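Long-range contact in catalase (Corynebacterium glutamicum, PDB 4B7H), which breaks hydrogen peroxide down to water and oxygen at a haem, a reaction inhibited by nitric oxide: residues Arg171-Phe179 against Ile476-Thr487. Residues are numbered along the deposited sequence; the frame is centred on the assembly and turned at random.
Sequences RDADMQWDF and ISNAMQGISEAT
Trp177 meets Ala479, and Asp174 meets Ser484 and Thr487, where helix 173-182 grips the connection between two C-terminal helices, 466-479 and 487-498. The case illustrates how a helical domain of the catalase fold can be fastened by a polar and an aromatic side chain working together. Trp177 shows the apolar half of the contact. Its CB lies 3.9 Å from Thr487 CG2, and with CG placed anti to the carbonyl carbon (chi1 -71°) the indole extends along the 476-483 backbone. CD1 then packs on Ile483 CG2 at 3.6 Å; NE1 donates to Ala479 O at 3.1 Å. That bond is bent: the oxygen sits close to the indole plane, whereas the nitrogen stands well above the carbonyl plane. Met480 CG rests over one face of the ring, 4.0 Å above the plane and offset toward the rim near CE2. At the far end CZ2 touches Ala479 CB and CH2 meets Ile476 CG2, and Val491 and Trp495 of helix 487-498 continue this apolar surround.

Beyond the ring, a type II turn from Met480 to Ile483 brings the chain back to Asp174. There a single carboxylate oxygen, OD1, accepts three bonds: from Ser484 N on the anti side and Thr487 OG1 on the syn side, both tilted about 30° out of the carboxylate plane, and from Ser484 OG, more steeply above it. Ser484 OG also accepts from Thr487 N in a capping bond. The other oxygen, OD2, forms a salt bridge with Arg401 of the second subunit, so this aspartate joins domain packing to tetramer assembly. Asp178 OD2 likewise hydrogen-bonds Tyr397 OH of that subunit. A water links Asp172 OD1 and Asp174 N to Gly482 O; another donates to both Asp178 OD1 and Thr487 OG1, each at 2.7 Å.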
ATOM      1  N   ARG A 171      27.412  -5.892   1.221  1.00  9.18           N
ATOM      2  CA  ARG A 171      27.638  -6.441   2.558  1.00 10.01           C
ATOM      3  C   ARG A 171      29.096  -6.178   2.939  1.00  9.84           C
ATOM      4  O   ARG A 171      29.941  -5.941   2.070  1.00 10.30           O
ATOM      5  CB  ARG A 171      27.316  -7.933   2.600  1.00 10.33           C
ATOM      6  CG  ARG A 171      25.863  -8.242   2.267  1.00 10.05           C
ATOM      7  CD  ARG A 171      25.558  -9.719   2.480  1.00 12.78           C
ATOM      8  NE  ARG A 171      25.430 -10.038   3.901  1.00 13.14           N
ATOM      9  CZ  ARG A 171      25.635 -11.240   4.435  1.00 12.84           C
ATOM     10  NH1 ARG A 171      26.003 -12.270   3.676  1.00 16.96           N
ATOM     11  NH2 ARG A 171      25.478 -11.412   5.744  1.00 10.92           N
ATOM     12  N   ASP A 172      29.404  -6.215   4.230  1.00  9.70           N
ATOM     13  CA  ASP A 172      30.693  -5.695   4.663  1.00  9.61           C
ATOM     14  C   ASP A 172      31.196  -6.363   5.937  1.00  8.94           C
ATOM     15  O   ASP A 172      30.561  -6.270   6.992  1.00  9.15           O
ATOM     16  CB  ASP A 172      30.587  -4.176   4.870  1.00  9.25           C
ATOM     17  CG  ASP A 172      31.926  -3.534   5.125  1.00 11.96           C
ATOM     18  OD1 ASP A 172      32.729  -3.457   4.172  1.00 13.54           O
ATOM     19  OD2 ASP A 172      32.175  -3.103   6.272  1.00 12.29           O
ATOM     20  N   ALA A 173      32.363  -6.996   5.836  1.00 10.14           N
ATOM     21  CA  ALA A 173      32.978  -7.676   6.971  1.00 10.36           C
ATOM     22  C   ALA A 173      33.296  -6.732   8.122  1.00  8.66           C
ATOM     23  O   ALA A 173      33.083  -7.084   9.288  1.00  9.01           O
ATOM     24  CB  ALA A 173      34.239  -8.417   6.534  1.00 11.97           C
ATOM     25  N   ASP A 174      33.821  -5.552   7.813  1.00  9.55           N
ATOM     26  CA  ASP A 174      34.178  -4.628   8.881  1.00  9.36           C
ATOM     27  C   ASP A 174      32.951  -4.269   9.707  1.00  9.36           C
ATOM     28  O   ASP A 174      32.995  -4.262  10.940  1.00  9.70           O
ATOM     29  CB  ASP A 174      34.822  -3.351   8.354  1.00 10.29           C
ATOM     30  CG  ASP A 174      35.365  -2.497   9.472  1.00 10.89           C
ATOM     31  OD1 ASP A 174      36.464  -2.819   9.957  1.00 11.52           O
ATOM     32  OD2 ASP A 174      34.685  -1.543   9.909  1.00 12.37           O
ATOM     33  N   MET A 175      31.847  -3.978   9.025  1.00  8.88           N
ATOM     34  CA  MET A 175      30.609  -3.655   9.715  1.00  9.02           C
ATOM     35  C   MET A 175      30.135  -4.812  10.602  1.00  8.78           C
ATOM     36  O   MET A 175      29.709  -4.596  11.741  1.00  8.88           O
ATOM     37  CB  MET A 175      29.535  -3.257   8.701  1.00  9.52           C
ATOM     38  CG  MET A 175      28.126  -3.229   9.282  1.00  9.94           C
ATOM     39  SD  MET A 175      26.900  -2.364   8.272  1.00  9.00           S
ATOM     40  CE  MET A 175      26.832  -3.414   6.825  1.00  9.66           C
ATOM     41  N   GLN A 176      30.202  -6.039  10.092  1.00  7.64           N
ATOM     42  CA  GLN A 176      29.732  -7.185  10.874  1.00  8.99           C
ATOM     43  C   GLN A 176      30.528  -7.348  12.159  1.00  8.77           C
ATOM     44  O   GLN A 176      29.960  -7.546  13.240  1.00  9.18           O
ATOM     45  CB  GLN A 176      29.802  -8.471  10.055  1.00  9.71           C
ATOM     46  CG  GLN A 176      28.893  -8.423   8.846  1.00 10.43           C
ATOM     47  CD  GLN A 176      28.613  -9.785   8.228  1.00 13.10           C
ATOM     48  OE1 GLN A 176      28.941 -10.836   8.797  1.00 13.72           O
ATOM     49  NE2 GLN A 176      27.991  -9.772   7.054  1.00 14.82           N
ATOM     50  N   TRP A 177      31.847  -7.252  12.047  1.00  9.23           N
ATOM     51  CA  TRP A 177      32.719  -7.446  13.203  1.00  9.02           C
ATOM     52  C   TRP A 177      32.769  -6.224  14.116  1.00  8.71           C
ATOM     53  O   TRP A 177      32.946  -6.367  15.332  1.00  9.23           O
ATOM     54  CB  TRP A 177      34.122  -7.857  12.756  1.00  9.49           C
ATOM     55  CG  TRP A 177      34.141  -9.249  12.217  1.00  8.91           C
ATOM     56  CD1 TRP A 177      34.184  -9.630  10.903  1.00  8.62           C
ATOM     57  CD2 TRP A 177      34.064 -10.453  12.983  1.00  9.29           C
ATOM     58  NE1 TRP A 177      34.153 -11.003  10.811  1.00  9.78           N
ATOM     59  CE2 TRP A 177      34.080 -11.529  12.077  1.00  9.63           C
ATOM     60  CE3 TRP A 177      33.999 -10.727  14.356  1.00  9.73           C
ATOM     61  CZ2 TRP A 177      34.029 -12.860  12.496  1.00 10.60           C
ATOM     62  CZ3 TRP A 177      33.933 -12.043  14.768  1.00 11.07           C
ATOM     63  CH2 TRP A 177      33.958 -13.094  13.842  1.00 10.97           C
ATOM     64  N   ASP A 178      32.623  -5.027  13.550  1.00  8.71           N
ATOM     65  CA  ASP A 178      32.541  -3.825  14.377  1.00  9.59           C
ATOM     66  C   ASP A 178      31.339  -3.953  15.307  1.00  9.29           C
ATOM     67  O   ASP A 178      31.451  -3.730  16.519  1.00  9.52           O
ATOM     68  CB  ASP A 178      32.421  -2.565  13.512  1.00  9.03           C
ATOM     69  CG  ASP A 178      32.546  -1.281  14.317  1.00  9.68           C
ATOM     70  OD1 ASP A 178      33.397  -1.228  15.231  1.00 11.23           O
ATOM     71  OD2 ASP A 178      31.786  -0.324  14.035  1.00  9.53           O
ATOM     72  N   PHE A 179      30.193  -4.355  14.755  1.00  9.09           N
ATOM     73  CA  PHE A 179      29.010  -4.526  15.591  1.00  8.48           C
ATOM     74  C   PHE A 179      29.209  -5.640  16.613  1.00  9.13           C
ATOM     75  O   PHE A 179      28.979  -5.434  17.808  1.00  9.04           O
ATOM     76  CB  PHE A 179      27.737  -4.802  14.786  1.00  7.98           C
ATOM     77  CG  PHE A 179      26.534  -5.030  15.669  1.00  8.20           C
ATOM     78  CD1 PHE A 179      25.862  -3.947  16.233  1.00  8.35           C
ATOM     79  CD2 PHE A 179      26.119  -6.316  15.997  1.00  9.24           C
ATOM     80  CE1 PHE A 179      24.784  -4.138  17.084  1.00  9.42           C
ATOM     81  CE2 PHE A 179      25.039  -6.515  16.858  1.00 10.32           C
ATOM     82  CZ  PHE A 179      24.369  -5.418  17.397  1.00  9.15           C
ATOM     83  N   ILE A 476      36.446 -18.524  11.331  1.00 10.19           N
ATOM     84  CA  ILE A 476      36.472 -17.161  11.845  1.00 10.46           C
ATOM     85  C   ILE A 476      37.463 -16.313  11.051  1.00 10.28           C
ATOM     86  O   ILE A 476      37.135 -15.211  10.607  1.00 10.89           O
ATOM     87  CB  ILE A 476      36.863 -17.130  13.334  1.00 10.31           C
ATOM     88  CG1 ILE A 476      35.764 -17.758  14.205  1.00 10.07           C
ATOM     89  CG2 ILE A 476      37.171 -15.707  13.766  1.00 10.62           C
ATOM     90  CD1 ILE A 476      36.239 -18.163  15.607  1.00 11.62           C
ATOM     91  N   SER A 477      38.673 -16.833  10.851  1.00 11.17           N
ATOM     92  CA  SER A 477      39.707 -16.067  10.158  1.00 12.03           C
ATOM     93  C   SER A 477      39.332 -15.799   8.692  1.00 11.23           C
ATOM     94  O   SER A 477      39.700 -14.756   8.151  1.00 12.16           O
ATOM     95  CB  SER A 477      41.096 -16.711  10.305  1.00 14.63           C
ATOM     96  OG  SER A 477      41.113 -18.058   9.870  1.00 15.21           O
ATOM     97  N   ASN A 478      38.589 -16.717   8.064  1.00 11.97           N
ATOM     98  CA  ASN A 478      38.034 -16.460   6.734  1.00 12.59           C
ATOM     99  C   ASN A 478      37.024 -15.320   6.761  1.00 11.96           C
ATOM    100  O   ASN A 478      37.059 -14.429   5.910  1.00 12.24           O
ATOM    101  CB  ASN A 478      37.364 -17.713   6.162  1.00 12.75           C
ATOM    102  CG  ASN A 478      38.361 -18.735   5.647  1.00 13.90           C
ATOM    103  OD1 ASN A 478      39.529 -18.427   5.434  1.00 15.92           O
ATOM    104  ND2 ASN A 478      37.893 -19.961   5.435  1.00 17.33           N
ATOM    105  N   ALA A 479      36.133 -15.348   7.748  1.00 10.17           N
ATOM    106  CA  ALA A 479      35.087 -14.335   7.867  1.00 10.36           C
ATOM    107  C   ALA A 479      35.650 -12.956   8.226  1.00 10.57           C
ATOM    108  O   ALA A 479      34.991 -11.942   8.017  1.00 12.18           O
ATOM    109  CB  ALA A 479      34.054 -14.770   8.891  1.00 10.01           C
ATOM    110  N   MET A 480      36.863 -12.918   8.775  1.00 10.80           N
ATOM    111  CA  MET A 480      37.509 -11.655   9.111  1.00 12.14           C
ATOM    112  C   MET A 480      38.129 -10.945   7.917  1.00 11.43           C
ATOM    113  O   MET A 480      38.464  -9.762   8.007  1.00 11.94           O
ATOM    114  CB  MET A 480      38.600 -11.882  10.158  1.00 11.86           C
ATOM    115  CG  MET A 480      38.076 -12.261  11.532  1.00 10.90           C
ATOM    116  SD  MET A 480      39.391 -12.876  12.599  1.00 12.36           S
ATOM    117  CE  MET A 480      40.462 -11.440  12.765  1.00 13.26           C
ATOM    118  N   GLN A 481      38.319 -11.652   6.810  1.00 12.30           N
ATOM    119  CA  GLN A 481      38.978 -11.038   5.662  0.55 12.12           C
ATOM    120  C   GLN A 481      38.201  -9.813   5.190  1.00 13.03           C
ATOM    121  O   GLN A 481      37.002  -9.879   4.910  1.00 14.59           O
ATOM    122  CB  GLN A 481      39.181 -12.035   4.521  0.55 13.20           C
ATOM    123  CG  GLN A 481      39.982 -13.279   4.904  0.55 15.17           C
ATOM    124  CD  GLN A 481      41.327 -12.971   5.550  0.55 17.44           C
ATOM    125  OE1 GLN A 481      41.729 -13.640   6.500  0.55 21.92           O
ATOM    126  NE2 GLN A 481      42.037 -11.972   5.026  0.55 16.63           N
ATOM    127  N   GLY A 482      38.883  -8.674   5.148  1.00 14.34           N
ATOM    128  CA  GLY A 482      38.243  -7.435   4.742  1.00 15.45           C
ATOM    129  C   GLY A 482      37.996  -6.440   5.865  1.00 13.98           C
ATOM    130  O   GLY A 482      37.669  -5.281   5.606  1.00 15.68           O
ATOM    131  N   ILE A 483      38.158  -6.862   7.116  1.00 13.19           N
ATOM    132  CA  ILE A 483      38.030  -5.906   8.211  1.00 11.77           C
ATOM    133  C   ILE A 483      39.148  -4.868   8.172  1.00 11.77           C
ATOM    134  O   ILE A 483      40.230  -5.112   7.620  1.00 14.39           O
ATOM    135  CB  ILE A 483      37.978  -6.581   9.599  1.00 10.80           C
ATOM    136  CG1 ILE A 483      39.290  -7.317   9.914  1.00 11.98           C
ATOM    137  CG2 ILE A 483      36.746  -7.484   9.703  1.00 12.22           C
ATOM    138  CD1 ILE A 483      39.320  -7.977  11.287  1.00 12.56           C
ATOM    139  N   SER A 484      38.868  -3.700   8.735  1.00 11.50           N
ATOM    140  CA  SER A 484      39.840  -2.614   8.774  1.00 12.37           C
ATOM    141  C   SER A 484      40.897  -2.867   9.834  1.00 11.74           C
ATOM    142  O   SER A 484      40.728  -3.725  10.709  1.00 11.97           O
ATOM    143  CB  SER A 484      39.134  -1.295   9.079  1.00 13.27           C
ATOM    144  OG  SER A 484      38.721  -1.246  10.437  1.00 13.79           O
ATOM    145  N   GLU A 485      41.987  -2.111   9.764  1.00 12.17           N
ATOM    146  CA  GLU A 485      43.026  -2.198  10.786  1.00 15.51           C
ATOM    147  C   GLU A 485      42.499  -1.825  12.169  1.00 14.11           C
ATOM    148  O   GLU A 485      42.941  -2.379  13.171  1.00 15.78           O
ATOM    149  CB  GLU A 485      44.212  -1.309  10.436  1.00 19.45           C
ATOM    150  CG  GLU A 485      44.978  -1.758   9.224  1.00 24.13           C
ATOM    151  CD  GLU A 485      46.149  -0.847   8.931  1.00 35.90           C
ATOM    152  OE1 GLU A 485      46.171   0.282   9.464  1.00 37.30           O
ATOM    153  OE2 GLU A 485      47.048  -1.263   8.173  1.00 35.31           O
ATOM    154  N   ALA A 486      41.551  -0.895  12.224  1.00 14.56           N
ATOM    155  CA  ALA A 486      40.952  -0.502  13.502  1.00 14.96           C
ATOM    156  C   ALA A 486      40.198  -1.663  14.140  1.00 13.33           C
ATOM    157  O   ALA A 486      40.172  -1.814  15.362  1.00 14.14           O
ATOM    158  CB  ALA A 486      40.013   0.678  13.303  1.00 16.14           C
ATOM    159  N   THR A 487      39.566  -2.476  13.304  1.00 12.03           N
ATOM    160  CA  THR A 487      38.733  -3.562  13.797  1.00 11.18           C
ATOM    161  C   THR A 487      39.538  -4.794  14.218  1.00 10.91           C
ATOM    162  O   THR A 487      39.106  -5.548  15.094  1.00 11.49           O
ATOM    163  CB  THR A 487      37.677  -3.896  12.735  1.00 10.75           C
ATOM    164  OG1 THR A 487      36.860  -2.734  12.541  1.00 11.77           O
ATOM    165  CG2 THR A 487      36.779  -5.063  13.151  1.00  9.94           C
TER
HETATM  166  O   HOH W   1      34.915  -5.004   5.184  1.00 15.43           O
HETATM  167  O   HOH W   2      36.004  -1.961  15.037  1.00 13.82           O